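PDB 3DDE: TENA/THI-4 protein from Shewanella denitrificans OS217, which is of unknown function but adopts a heme oxygenase-like all-helical fold and may be an oxidoreductase of the iron-containing redox enzyme family. Local coordinates for residues I5-L10 and E184-V189; T37-A42 and K219-F224; P112-L117 and A211-D216; N129-L134 and D197-V202. One frame throughout, in Å; residues are numbered along the deposited sequence.

Contact 1 of 4, residues I5-L10 and E184-V189; sequences IDLTKL and EMLHEV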
loop_
_atom_site.group_PDB
_atom_site.type_symbol
_atom_site.label_atom_id
_atom_site.label_comp_id
_atom_site.label_asym_id
_atom_site.label_seq_id
_atom_site.Cartn_x
_atom_site.Cartn_y
_atom_site.Cartn_z
ATOM N N ILE A 5 -10.922 -29.324 0.374
ATOM C CA ILE A 5 -11.373 -28.788 1.651
ATOM C C ILE A 5 -12.607 -29.553 2.128
ATOM O O ILE A 5 -13.469 -29.943 1.330
ATOM C CB ILE A 5 -11.592 -27.240 1.603
ATOM C CG1 ILE A 5 -11.667 -26.672 3.030
ATOM C CG2 ILE A 5 -12.810 -26.863 0.764
ATOM C CD1 ILE A 5 -11.634 -25.162 3.095
ATOM N N ASP A 6 -12.640 -29.819 3.431
ATOM C CA ASP A 6 -13.740 -30.525 4.072
ATOM C C ASP A 6 -14.435 -29.499 4.951
ATOM O O ASP A 6 -13.963 -29.187 6.046
ATOM C CB ASP A 6 -13.211 -31.686 4.915
ATOM C CG ASP A 6 -14.306 -32.402 5.681
ATOM O OD1 ASP A 6 -15.447 -32.474 5.176
ATOM O OD2 ASP A 6 -14.012 -32.908 6.786
ATOM N N LEU A 7 -15.557 -28.983 4.459
ATOM C CA LEU A 7 -16.302 -27.950 5.167
ATOM C C LEU A 7 -16.992 -28.435 6.447
ATOM O O LEU A 7 -17.333 -27.624 7.307
ATOM C CB LEU A 7 -17.290 -27.261 4.217
ATOM C CG LEU A 7 -16.616 -26.506 3.058
ATOM C CD1 LEU A 7 -17.658 -25.900 2.131
ATOM C CD2 LEU A 7 -15.646 -25.412 3.548
ATOM N N THR A 8 -17.193 -29.739 6.588
ATOM C CA THR A 8 -17.773 -30.264 7.820
ATOM C C THR A 8 -16.749 -30.099 8.956
ATOM O O THR A 8 -17.119 -29.844 10.105
ATOM C CB THR A 8 -18.229 -31.738 7.682
ATOM O OG1 THR A 8 -17.111 -32.576 7.364
ATOM C CG2 THR A 8 -19.292 -31.870 6.589
ATOM N N LYS A 9 -15.463 -30.219 8.624
ATOM C CA LYS A 9 -14.393 -30.024 9.606
ATOM C C LYS A 9 -14.332 -28.561 10.047
ATOM O O LYS A 9 -14.172 -28.294 11.232
ATOM C CB LYS A 9 -13.038 -30.470 9.051
ATOM N N LEU A 10 -14.450 -27.619 9.105
ATOM C CA LEU A 10 -14.464 -26.186 9.459
ATOM C C LEU A 10 -15.709 -25.872 10.295
ATOM O O LEU A 10 -15.602 -25.218 11.328
ATOM C CB LEU A 10 -14.375 -25.268 8.235
ATOM C CG LEU A 10 -12.995 -25.064 7.594
ATOM C CD1 LEU A 10 -12.490 -26.348 6.954
ATOM C CD2 LEU A 10 -13.043 -23.943 6.562
ATOM N N GLU A 184 -18.728 -22.408 -2.211
ATOM C CA GLU A 184 -18.357 -22.763 -3.582
ATOM C C GLU A 184 -16.965 -22.197 -3.915
ATOM O O GLU A 184 -16.134 -22.900 -4.489
ATOM C CB GLU A 184 -19.396 -22.262 -4.588
HETATM N N MSE A 185 -16.703 -20.947 -3.530
HETATM C CA MSE A 185 -15.402 -20.305 -3.797
HETATM C C MSE A 185 -14.263 -21.020 -3.057
HETATM O O MSE A 185 -13.183 -21.211 -3.621
HETATM C CB MSE A 185 -15.442 -18.809 -3.431
HETATM C CG MSE A 185 -14.277 -17.957 -3.955
HETATM SE SE MSE A 185 -13.973 -18.084 -5.892
HETATM C CE MSE A 185 -15.789 -17.913 -6.491
ATOM N N LEU A 186 -14.505 -21.405 -1.801
ATOM C CA LEU A 186 -13.531 -22.182 -1.021
ATOM C C LEU A 186 -13.129 -23.479 -1.742
ATOM O O LEU A 186 -11.936 -23.782 -1.837
ATOM C CB LEU A 186 -14.069 -22.509 0.381
ATOM C CG LEU A 186 -14.051 -21.400 1.434
ATOM C CD1 LEU A 186 -14.965 -21.725 2.595
ATOM C CD2 LEU A 186 -12.626 -21.148 1.920
ATOM N N HIS A 187 -14.115 -24.232 -2.250
ATOM C CA HIS A 187 -13.839 -25.475 -2.989
ATOM C C HIS A 187 -13.051 -25.197 -4.284
ATOM O O HIS A 187 -12.233 -26.007 -4.707
ATOM C CB HIS A 187 -15.129 -26.224 -3.346
ATOM C CG HIS A 187 -15.838 -26.849 -2.178
ATOM N ND1 HIS A 187 -15.187 -27.603 -1.223
ATOM C CD2 HIS A 187 -17.158 -26.929 -1.879
ATOM C CE1 HIS A 187 -16.067 -28.066 -0.352
ATOM N NE2 HIS A 187 -17.272 -27.674 -0.728
ATOM N N GLU A 188 -13.299 -24.042 -4.900
ATOM C CA GLU A 188 -12.633 -23.652 -6.154
ATOM C C GLU A 188 -11.176 -23.210 -5.982
ATOM O O GLU A 188 -10.313 -23.598 -6.771
ATOM C CB GLU A 188 -13.451 -22.545 -6.855
ATOM C CG GLU A 188 -12.726 -21.703 -7.933
ATOM C CD GLU A 188 -12.274 -22.486 -9.162
ATOM O OE1 GLU A 188 -12.740 -23.636 -9.380
ATOM O OE2 GLU A 188 -11.456 -21.917 -9.931
ATOM N N VAL A 189 -10.900 -22.409 -4.960
ATOM C CA VAL A 189 -9.549 -21.852 -4.775
ATOM C C VAL A 189 -8.592 -22.673 -3.889
ATOM O O VAL A 189 -7.386 -22.452 -3.950
ATOM C CB VAL A 189 -9.601 -20.373 -4.288
ATOM C CG1 VAL A 189 -10.375 -19.524 -5.286
ATOM C CG2 VAL A 189 -10.215 -20.266 -2.889
#
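I5 and H187 bring the two backbones closest, with I5 CA and H187 CA 6.2 Å apart. In this heme oxygenase-like fold the contact joins the start of helix 7-24, with the loop residues before it, to the last residues of helix 166-189. I5 is in an extended conformation, D6 is the N-cap, and L7 begins the first turn. T8 OG1 donates to D6 OD1 at 2.8 Å, on the syn side of the carboxylate.

Across the contact there is no hydrogen bond; the residues meet by packing. H187 CG lies beside its own backbone N (chi1 -70°), which swings the ring over to I5 and L7. I5 CG2 and L7 CD1 both meet the ring obliquely, with I5 CG2 3.2 Å from H187 ND1 and L7 CD1 3.4 Å from H187 NE2. The I5 and H187 side chains cross at about a right angle, while L7 comes from the opposite direction to H187. H187 ND1 has its hydrogen bond with S3 OG, so S3 probably helps to fix the ring. Next to it L186 lies against both aliphatic chains. L186 also packs on L134 and Y138 of helix 134-141, and I5 reaches V196 of helix 193-223. L7 CD2 lies 3.9 Å from L186 CD1, and I5 CD1 is 4.3 Å from L186 CD2.

Contact 2 of 4, residues T37-A42 and K219-F224; sequences TKALYA and KEYQLF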
loop_
_atom_site.group_PDB
_atom_site.type_symbol
_atom_site.label_atom_id
_atom_site.label_comp_id
_atom_site.label_asym_id
_atom_site.label_seq_id
_atom_site.Cartn_x
_atom_site.Cartn_y
_atom_site.Cartn_z
ATOM N N THR A 37 -29.969 -3.435 27.690
ATOM C CA THR A 37 -30.516 -2.078 27.713
ATOM C C THR A 37 -30.199 -1.389 26.386
ATOM O O THR A 37 -29.423 -1.910 25.575
ATOM C CB THR A 37 -29.980 -1.251 28.925
ATOM O OG1 THR A 37 -28.600 -0.937 28.753
ATOM C CG2 THR A 37 -30.139 -2.023 30.226
ATOM N N LYS A 38 -30.809 -0.229 26.155
ATOM C CA LYS A 38 -30.571 0.532 24.928
ATOM C C LYS A 38 -29.079 0.875 24.808
ATOM O O LYS A 38 -28.468 0.676 23.752
ATOM C CB LYS A 38 -31.429 1.806 24.918
ATOM N N ALA A 39 -28.500 1.353 25.909
ATOM C CA ALA A 39 -27.087 1.728 25.971
ATOM C C ALA A 39 -26.161 0.572 25.595
ATOM O O ALA A 39 -25.196 0.756 24.848
ATOM C CB ALA A 39 -26.736 2.247 27.358
ATOM N N LEU A 40 -26.445 -0.616 26.124
ATOM C CA LEU A 40 -25.639 -1.800 25.812
ATOM C C LEU A 40 -25.701 -2.125 24.315
ATOM O O LEU A 40 -24.678 -2.388 23.688
ATOM C CB LEU A 40 -26.100 -3.012 26.621
ATOM C CG LEU A 40 -25.334 -4.321 26.398
ATOM C CD1 LEU A 40 -23.873 -4.132 26.773
ATOM C CD2 LEU A 40 -25.949 -5.476 27.180
ATOM N N TYR A 41 -26.907 -2.091 23.751
ATOM C CA TYR A 41 -27.102 -2.396 22.342
ATOM C C TYR A 41 -26.377 -1.364 21.463
ATOM O O TYR A 41 -25.734 -1.727 20.483
ATOM C CB TYR A 41 -28.598 -2.497 22.046
ATOM C CG TYR A 41 -28.935 -2.832 20.615
ATOM C CD1 TYR A 41 -28.496 -4.025 20.036
ATOM C CD2 TYR A 41 -29.725 -1.979 19.849
ATOM C CE1 TYR A 41 -28.802 -4.339 18.715
ATOM C CE2 TYR A 41 -30.040 -2.286 18.534
ATOM C CZ TYR A 41 -29.584 -3.469 17.974
ATOM O OH TYR A 41 -29.891 -3.780 16.668
ATOM N N ALA A 42 -26.449 -0.091 21.848
ATOM C CA ALA A 42 -25.771 0.987 21.121
ATOM C C ALA A 42 -24.245 0.833 21.148
ATOM O O ALA A 42 -23.596 0.922 20.109
ATOM C CB ALA A 42 -26.161 2.328 21.703
ATOM N N LYS A 219 -16.700 -4.112 29.329
ATOM C CA LYS A 219 -15.898 -3.265 30.224
ATOM C C LYS A 219 -16.363 -1.788 30.178
ATOM O O LYS A 219 -16.593 -1.176 31.218
ATOM C CB LYS A 219 -14.404 -3.411 29.869
ATOM C CG LYS A 219 -13.439 -2.497 30.613
ATOM N N GLU A 220 -16.527 -1.235 28.973
ATOM C CA GLU A 220 -16.970 0.155 28.815
ATOM C C GLU A 220 -18.406 0.359 29.289
ATOM O O GLU A 220 -18.761 1.459 29.731
ATOM C CB GLU A 220 -16.833 0.624 27.351
ATOM C CG GLU A 220 -15.401 0.713 26.831
ATOM C CD GLU A 220 -14.552 1.747 27.553
ATOM O OE1 GLU A 220 -15.102 2.723 28.085
ATOM O OE2 GLU A 220 -13.315 1.593 27.577
ATOM N N TYR A 221 -19.227 -0.686 29.173
ATOM C CA TYR A 221 -20.616 -0.647 29.648
ATOM C C TYR A 221 -20.689 -0.567 31.174
ATOM O O TYR A 221 -21.561 0.114 31.704
ATOM C CB TYR A 221 -21.431 -1.852 29.144
ATOM C CG TYR A 221 -22.858 -1.904 29.697
ATOM C CD1 TYR A 221 -23.808 -0.933 29.351
ATOM C CD2 TYR A 221 -23.259 -2.935 30.545
ATOM C CE1 TYR A 221 -25.127 -0.979 29.864
ATOM C CE2 TYR A 221 -24.557 -2.994 31.058
ATOM C CZ TYR A 221 -25.484 -2.017 30.711
ATOM O OH TYR A 221 -26.748 -2.104 31.231
ATOM N N GLN A 222 -19.792 -1.268 31.874
ATOM C CA GLN A 222 -19.741 -1.246 33.345
ATOM C C GLN A 222 -19.215 0.091 33.834
ATOM O O GLN A 222 -19.796 0.692 34.747
ATOM C CB GLN A 222 -18.841 -2.332 33.917
ATOM C CG GLN A 222 -19.211 -3.744 33.579
ATOM C CD GLN A 222 -18.191 -4.693 34.145
ATOM O OE1 GLN A 222 -18.169 -4.924 35.348
ATOM N NE2 GLN A 222 -17.306 -5.228 33.282
ATOM N N LEU A 223 -18.102 0.534 33.253
ATOM C CA LEU A 223 -17.530 1.856 33.545
ATOM C C LEU A 223 -18.531 2.985 33.226
ATOM O O LEU A 223 -18.462 4.068 33.815
ATOM C CB LEU A 223 -16.235 2.078 32.744
ATOM C CG LEU A 223 -14.911 1.553 33.298
ATOM C CD1 LEU A 223 -15.038 0.170 33.923
ATOM C CD2 LEU A 223 -13.839 1.569 32.189
ATOM N N PHE A 224 -19.433 2.722 32.277
ATOM C CA PHE A 224 -20.487 3.662 31.857
ATOM C C PHE A 224 -21.295 4.225 33.053
ATOM O O PHE A 224 -21.714 5.380 33.031
ATOM C CB PHE A 224 -21.360 2.981 30.776
ATOM C CG PHE A 224 -22.621 3.713 30.419
ATOM C CD1 PHE A 224 -22.578 4.929 29.763
ATOM C CD2 PHE A 224 -23.862 3.138 30.675
ATOM C CE1 PHE A 224 -23.757 5.597 29.413
ATOM C CE2 PHE A 224 -25.047 3.802 30.333
ATOM C CZ PHE A 224 -24.989 5.026 29.700
#
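The Y221 ring carries L40 on one face and A39 at its edge. L40 CD1 sits 3.8 Å above the ring plane, offset toward the rim, in a CH-pi contact 4.1 Å from the Y221 ring centroid. A39 CB is near the plane of the same ring, 4.4 Å from Y221 CE1. The F224 ring meets A39 CB obliquely, at 3.8 Å from F224 CE2. Y221 O lies in plane at the edge of the F224 ring.

Y221 has CG anti to its backbone N (chi1 176°), which carries the ring across to the start of helix 38-52. There its hydroxyl meets T37. T37 OG1 gives a weak hydrogen bond to Y221 OH at 3.3 Å. T37 is the N-cap of that helix, and its OG1 also accepts a weak capping bond from L40 N. The same oxygen thus ties the first turn together and touches the tyrosine.

This is a surface contact at one end of the helical bundle. It joins the start of helix 38-52 to the C-terminal part of helix 193-223. L40 also packs on F27 and E30 of helix 26-32, the Y221 ring meets that of W218 with planes at about 35°, and F224 touches A233 in the C-terminal tail.

Contact 3 of 4, residues P112-L117 and A211-D216; sequences PATETL and ARILDD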
loop_
_atom_site.group_PDB
_atom_site.type_symbol
_atom_site.label_atom_id
_atom_site.label_comp_id
_atom_site.label_asym_id
_atom_site.label_seq_id
_atom_site.Cartn_x
_atom_site.Cartn_y
_atom_site.Cartn_z
ATOM N N PRO A 112 -10.209 -0.393 21.379
ATOM C CA PRO A 112 -8.958 -1.074 20.980
ATOM C C PRO A 112 -9.132 -2.460 20.355
ATOM O O PRO A 112 -8.437 -2.787 19.390
ATOM C CB PRO A 112 -8.173 -1.143 22.277
ATOM C CG PRO A 112 -8.739 0.012 23.097
ATOM C CD PRO A 112 -10.178 0.002 22.793
ATOM N N ALA A 113 -10.058 -3.257 20.867
ATOM C CA ALA A 113 -10.286 -4.591 20.316
ATOM C C ALA A 113 -10.793 -4.512 18.868
ATOM O O ALA A 113 -10.461 -5.349 18.043
ATOM C CB ALA A 113 -11.280 -5.388 21.219
ATOM N N THR A 114 -11.591 -3.492 18.570
ATOM C CA THR A 114 -12.173 -3.305 17.242
ATOM C C THR A 114 -11.091 -2.821 16.271
ATOM O O THR A 114 -11.007 -3.291 15.140
ATOM C CB THR A 114 -13.347 -2.294 17.313
ATOM O OG1 THR A 114 -14.221 -2.678 18.380
ATOM C CG2 THR A 114 -14.120 -2.226 15.994
ATOM N N GLU A 115 -10.294 -1.858 16.717
ATOM C CA GLU A 115 -9.165 -1.370 15.942
ATOM C C GLU A 115 -8.224 -2.548 15.614
ATOM O O GLU A 115 -7.686 -2.626 14.498
ATOM C CB GLU A 115 -8.391 -0.317 16.747
ATOM C CG GLU A 115 -7.503 0.599 15.903
ATOM C CD GLU A 115 -8.339 1.520 15.043
ATOM O OE1 GLU A 115 -9.191 2.266 15.574
ATOM O OE2 GLU A 115 -8.167 1.494 13.832
ATOM N N THR A 116 -8.044 -3.452 16.591
ATOM C CA THR A 116 -7.204 -4.643 16.431
ATOM C C THR A 116 -7.770 -5.606 15.377
ATOM O O THR A 116 -7.007 -6.190 14.613
ATOM C CB THR A 116 -6.980 -5.387 17.792
ATOM O OG1 THR A 116 -6.446 -4.477 18.753
ATOM C CG2 THR A 116 -6.025 -6.609 17.650
ATOM N N LEU A 117 -9.090 -5.805 15.349
ATOM C CA LEU A 117 -9.714 -6.652 14.334
ATOM C C LEU A 117 -9.520 -6.035 12.938
ATOM O O LEU A 117 -9.184 -6.747 11.989
ATOM C CB LEU A 117 -11.219 -6.857 14.619
ATOM C CG LEU A 117 -12.016 -7.638 13.555
ATOM C CD1 LEU A 117 -11.491 -9.039 13.337
ATOM C CD2 LEU A 117 -13.497 -7.672 13.900
ATOM N N ALA A 211 -14.495 -11.815 19.220
ATOM C CA ALA A 211 -14.941 -12.095 20.592
ATOM C C ALA A 211 -14.365 -11.086 21.586
ATOM O O ALA A 211 -15.037 -10.733 22.536
ATOM C CB ALA A 211 -14.587 -13.521 21.004
ATOM N N ARG A 212 -13.132 -10.621 21.365
ATOM C CA ARG A 212 -12.515 -9.623 22.240
ATOM C C ARG A 212 -13.277 -8.293 22.200
ATOM O O ARG A 212 -13.170 -7.508 23.130
ATOM C CB ARG A 212 -11.052 -9.365 21.880
ATOM C CG ARG A 212 -10.115 -10.603 21.971
ATOM C CD ARG A 212 -8.717 -10.167 22.427
ATOM N NE ARG A 212 -8.363 -9.054 21.613
ATOM C CZ ARG A 212 -7.675 -7.973 21.951
ATOM N NH1 ARG A 212 -7.182 -7.788 23.152
ATOM N NH2 ARG A 212 -7.517 -7.045 21.016
ATOM N N ILE A 213 -14.005 -8.030 21.112
ATOM C CA ILE A 213 -14.814 -6.819 20.998
ATOM C C ILE A 213 -15.927 -6.841 22.057
ATOM O O ILE A 213 -16.196 -5.832 22.703
ATOM C CB ILE A 213 -15.392 -6.649 19.564
ATOM C CG1 ILE A 213 -14.255 -6.436 18.544
ATOM C CG2 ILE A 213 -16.367 -5.493 19.503
ATOM C CD1 ILE A 213 -14.731 -6.224 17.086
ATOM N N LEU A 214 -16.549 -8.005 22.250
ATOM C CA LEU A 214 -17.572 -8.207 23.285
ATOM C C LEU A 214 -17.044 -7.871 24.699
ATOM O O LEU A 214 -17.768 -7.312 25.532
ATOM C CB LEU A 214 -18.050 -9.656 23.261
ATOM C CG LEU A 214 -18.839 -10.142 22.046
ATOM C CD1 LEU A 214 -19.065 -11.666 22.098
ATOM C CD2 LEU A 214 -20.155 -9.404 21.987
ATOM N N ASP A 215 -15.780 -8.216 24.950
ATOM C CA ASP A 215 -15.096 -7.928 26.217
ATOM C C ASP A 215 -14.871 -6.424 26.399
ATOM O O ASP A 215 -15.061 -5.889 27.485
ATOM C CB ASP A 215 -13.742 -8.652 26.283
ATOM C CG ASP A 215 -13.867 -10.160 26.138
ATOM O OD1 ASP A 215 -14.938 -10.716 26.492
ATOM O OD2 ASP A 215 -12.876 -10.788 25.681
ATOM N N ASP A 216 -14.435 -5.741 25.348
ATOM C CA ASP A 216 -14.287 -4.277 25.413
ATOM C C ASP A 216 -15.632 -3.597 25.580
ATOM O O ASP A 216 -15.765 -2.651 26.362
ATOM C CB ASP A 216 -13.598 -3.704 24.163
ATOM C CG ASP A 216 -12.103 -3.754 24.252
ATOM O OD1 ASP A 216 -11.590 -4.380 25.189
ATOM O OD2 ASP A 216 -11.445 -3.162 23.382
HETATM O O HOH W 1 -9.786 -7.913 18.810
#
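A113 and D216 meet through a backbone-to-side-chain bond between two helices. A113 N donates to D216 OD2 at 2.9 Å, with an N-H...O angle of 153°. The carboxylate is met on its syn side, with the donor out of its plane. D216 CG lies beside its own backbone N (chi1 -85°), and from there OD2 also passes 3.5 Å from P112 CD. A113 N is in the first turn of helix 112-126, so D216 probably gains from the partial positive charge of that helix end. With an alanine at D216, A113 N is likely to lose this acceptor, and a gap would open beside P112.

The small A113 lets the helices come close. Its CB is 3.4 Å from R212 O and lies over one face of the R212 guanidinium. T116 stands at the edge of that group, crossing R212 at about a right angle; its OG1 donates to P112 O and also bonds N205 of the second subunit. A water takes a hydrogen bond from R212 NH2 and gives one to A113 O. I213 crosses both T114 and L117 at about a right angle, with I213 CD1 3.7 Å from L117 CD2.

The axes of these short segments run nearly antiparallel, at 161°, and approach to 8.3 Å. Helix 38-52 packs alongside through E47 and Y51, with E47 bonded to T114. T116 and R212 face their own counterparts in the second subunit, so the helix pair also lines the subunit interface.

Contact 4 of 4, residues N129-L134 and D197-V202; sequences NPVQRL and DSVVAV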
loop_
_atom_site.group_PDB
_atom_site.type_symbol
_atom_site.label_atom_id
_atom_site.label_comp_id
_atom_site.label_asym_id
_atom_site.label_seq_id
_atom_site.Cartn_x
_atom_site.Cartn_y
_atom_site.Cartn_z
ATOM N N ASN A 129 -1.190 -15.896 1.786
ATOM C CA ASN A 129 -1.953 -16.677 0.837
ATOM C C ASN A 129 -3.274 -15.961 0.577
ATOM O O ASN A 129 -4.092 -15.869 1.476
ATOM C CB ASN A 129 -2.184 -18.080 1.391
ATOM C CG ASN A 129 -2.735 -19.034 0.343
ATOM O OD1 ASN A 129 -3.432 -18.611 -0.573
ATOM N ND2 ASN A 129 -2.415 -20.311 0.466
ATOM N N PRO A 130 -3.501 -15.478 -0.655
ATOM C CA PRO A 130 -4.698 -14.671 -0.983
ATOM C C PRO A 130 -6.056 -15.311 -0.706
ATOM O O PRO A 130 -7.063 -14.622 -0.604
ATOM C CB PRO A 130 -4.534 -14.368 -2.480
ATOM C CG PRO A 130 -3.551 -15.342 -2.984
ATOM C CD PRO A 130 -2.652 -15.693 -1.837
ATOM N N VAL A 131 -6.062 -16.618 -0.590
ATOM C CA VAL A 131 -7.249 -17.392 -0.280
ATOM C C VAL A 131 -7.769 -17.190 1.151
ATOM O O VAL A 131 -8.961 -17.314 1.415
ATOM C CB VAL A 131 -6.896 -18.898 -0.447
ATOM C CG1 VAL A 131 -7.671 -19.758 0.502
ATOM C CG2 VAL A 131 -7.043 -19.331 -1.901
ATOM N N GLN A 132 -6.862 -16.835 2.048
ATOM C CA GLN A 132 -7.122 -16.838 3.484
ATOM C C GLN A 132 -8.282 -16.008 4.041
ATOM O O GLN A 132 -8.870 -16.412 5.036
ATOM C CB GLN A 132 -5.820 -16.526 4.228
ATOM C CG GLN A 132 -5.341 -15.090 4.100
ATOM C CD GLN A 132 -3.964 -14.886 4.691
ATOM O OE1 GLN A 132 -3.439 -15.758 5.349
ATOM N NE2 GLN A 132 -3.379 -13.734 4.451
ATOM N N ARG A 133 -8.623 -14.880 3.419
ATOM C CA ARG A 133 -9.723 -14.058 3.907
ATOM C C ARG A 133 -11.071 -14.806 3.824
ATOM O O ARG A 133 -12.002 -14.483 4.559
ATOM C CB ARG A 133 -9.807 -12.733 3.145
ATOM C CG ARG A 133 -10.702 -11.706 3.807
ATOM C CD ARG A 133 -11.116 -10.604 2.859
ATOM N NE ARG A 133 -11.993 -9.643 3.532
ATOM C CZ ARG A 133 -13.294 -9.808 3.732
ATOM N NH1 ARG A 133 -13.918 -10.922 3.352
ATOM N NH2 ARG A 133 -13.977 -8.867 4.362
ATOM N N LEU A 134 -11.176 -15.797 2.933
ATOM C CA LEU A 134 -12.377 -16.621 2.826
ATOM C C LEU A 134 -12.727 -17.300 4.163
ATOM O O LEU A 134 -13.889 -17.644 4.394
ATOM C CB LEU A 134 -12.221 -17.668 1.723
ATOM C CG LEU A 134 -12.180 -17.212 0.262
ATOM C CD1 LEU A 134 -11.819 -18.380 -0.648
ATOM C CD2 LEU A 134 -13.525 -16.586 -0.162
ATOM N N ASP A 197 -5.104 -24.580 5.349
ATOM C CA ASP A 197 -4.542 -24.179 6.633
ATOM C C ASP A 197 -4.603 -22.674 6.824
ATOM O O ASP A 197 -4.870 -22.205 7.933
ATOM C CB ASP A 197 -3.096 -24.666 6.768
ATOM C CG ASP A 197 -2.989 -26.182 6.927
ATOM O OD1 ASP A 197 -3.995 -26.854 7.259
ATOM O OD2 ASP A 197 -1.873 -26.702 6.745
ATOM N N SER A 198 -4.355 -21.911 5.759
ATOM C CA SER A 198 -4.413 -20.441 5.852
ATOM C C SER A 198 -5.860 -19.947 6.088
ATOM O O SER A 198 -6.098 -18.947 6.803
ATOM C CB SER A 198 -3.821 -19.780 4.592
ATOM O OG SER A 198 -4.624 -20.003 3.443
ATOM N N VAL A 199 -6.810 -20.621 5.448
ATOM C CA VAL A 199 -8.231 -20.336 5.627
ATOM C C VAL A 199 -8.630 -20.611 7.097
ATOM O O VAL A 199 -9.317 -19.806 7.723
ATOM C CB VAL A 199 -9.096 -21.197 4.651
ATOM C CG1 VAL A 199 -10.573 -21.165 5.030
ATOM C CG2 VAL A 199 -8.880 -20.740 3.202
ATOM N N VAL A 200 -8.180 -21.746 7.635
ATOM C CA VAL A 200 -8.493 -22.130 9.015
ATOM C C VAL A 200 -7.864 -21.162 10.022
ATOM O O VAL A 200 -8.488 -20.793 11.014
ATOM C CB VAL A 200 -8.031 -23.580 9.327
ATOM C CG1 VAL A 200 -8.148 -23.882 10.825
ATOM C CG2 VAL A 200 -8.828 -24.598 8.502
ATOM N N ALA A 201 -6.631 -20.746 9.752
ATOM C CA ALA A 201 -5.916 -19.816 10.617
ATOM C C ALA A 201 -6.644 -18.463 10.704
ATOM O O ALA A 201 -6.777 -17.893 11.772
ATOM C CB ALA A 201 -4.456 -19.632 10.109
ATOM N N VAL A 202 -7.115 -17.958 9.580
ATOM C CA VAL A 202 -7.844 -16.673 9.552
ATOM C C VAL A 202 -9.238 -16.788 10.143
ATOM O O VAL A 202 -9.698 -15.871 10.814
ATOM C CB VAL A 202 -7.908 -16.084 8.121
ATOM C CG1 VAL A 202 -8.815 -14.791 8.042
ATOM C CG2 VAL A 202 -6.500 -15.802 7.646
#
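An Asx turn at N129 opens this contact, in which the loop before helix 134-141 packs on helix 193-223. N129 OD1 accepts from V131 N at 3.3 Å, with the donor tilted from the carbonyl plane. N129 ND2 turns the other way and is hydrogen-bonded to D195 OD1. S198 lies against N129, with its OG 3.7 Å from N129 CB; that hydroxyl bonds to D195 O. Replacing N129 by an alanine would probably cost V131 N its acceptor and D195 a partner, and free the turn to shift.

Q132 lies closest by its backbone, its CA 4.2 Å from V199 CA. Q132 CB is 3.5 Å from S198 O and 3.6 Å from V202 CG2. Its CG lies between the backbone N and the carbonyl carbon (chi1 71°), which lays the extended chain across V202 at about a right angle. V202 CB comes 3.2 Å from Q132 O. V131 and V199 both touch C190.

No hydrogen bond crosses between the two segments. The polar ends find partners around them instead: Q132 NE2 bonds to I124 O, and R133 NH2 to N58 OD1. The loop is thus joined to the helix by close packing, while its amide and guanidinium groups tie it to other parts of the bundle.

Three of the four contacts lie on one long helix, 193-223. From its start it meets 129-134 in contact 4, then 112-117 in contact 3, then 37-42 in contact 2. Contact 1 uses the preceding helix, 166-189, and the chain's N-terminal end. Contacts 1 and 4 are neighbours, with centres 11 Å apart, and touch through L186 and V189 against L134, V131 and V199. Contact 2 lies at the other end, its centre 38 Å from that of contact 1 and on the opposite side of the chain's centre. Contact 3 lies between, 14 Å from contact 2 and 21 Å from contact 4 by centres. Helix 193-223 thus links parts distant in sequence along the length of the bundle.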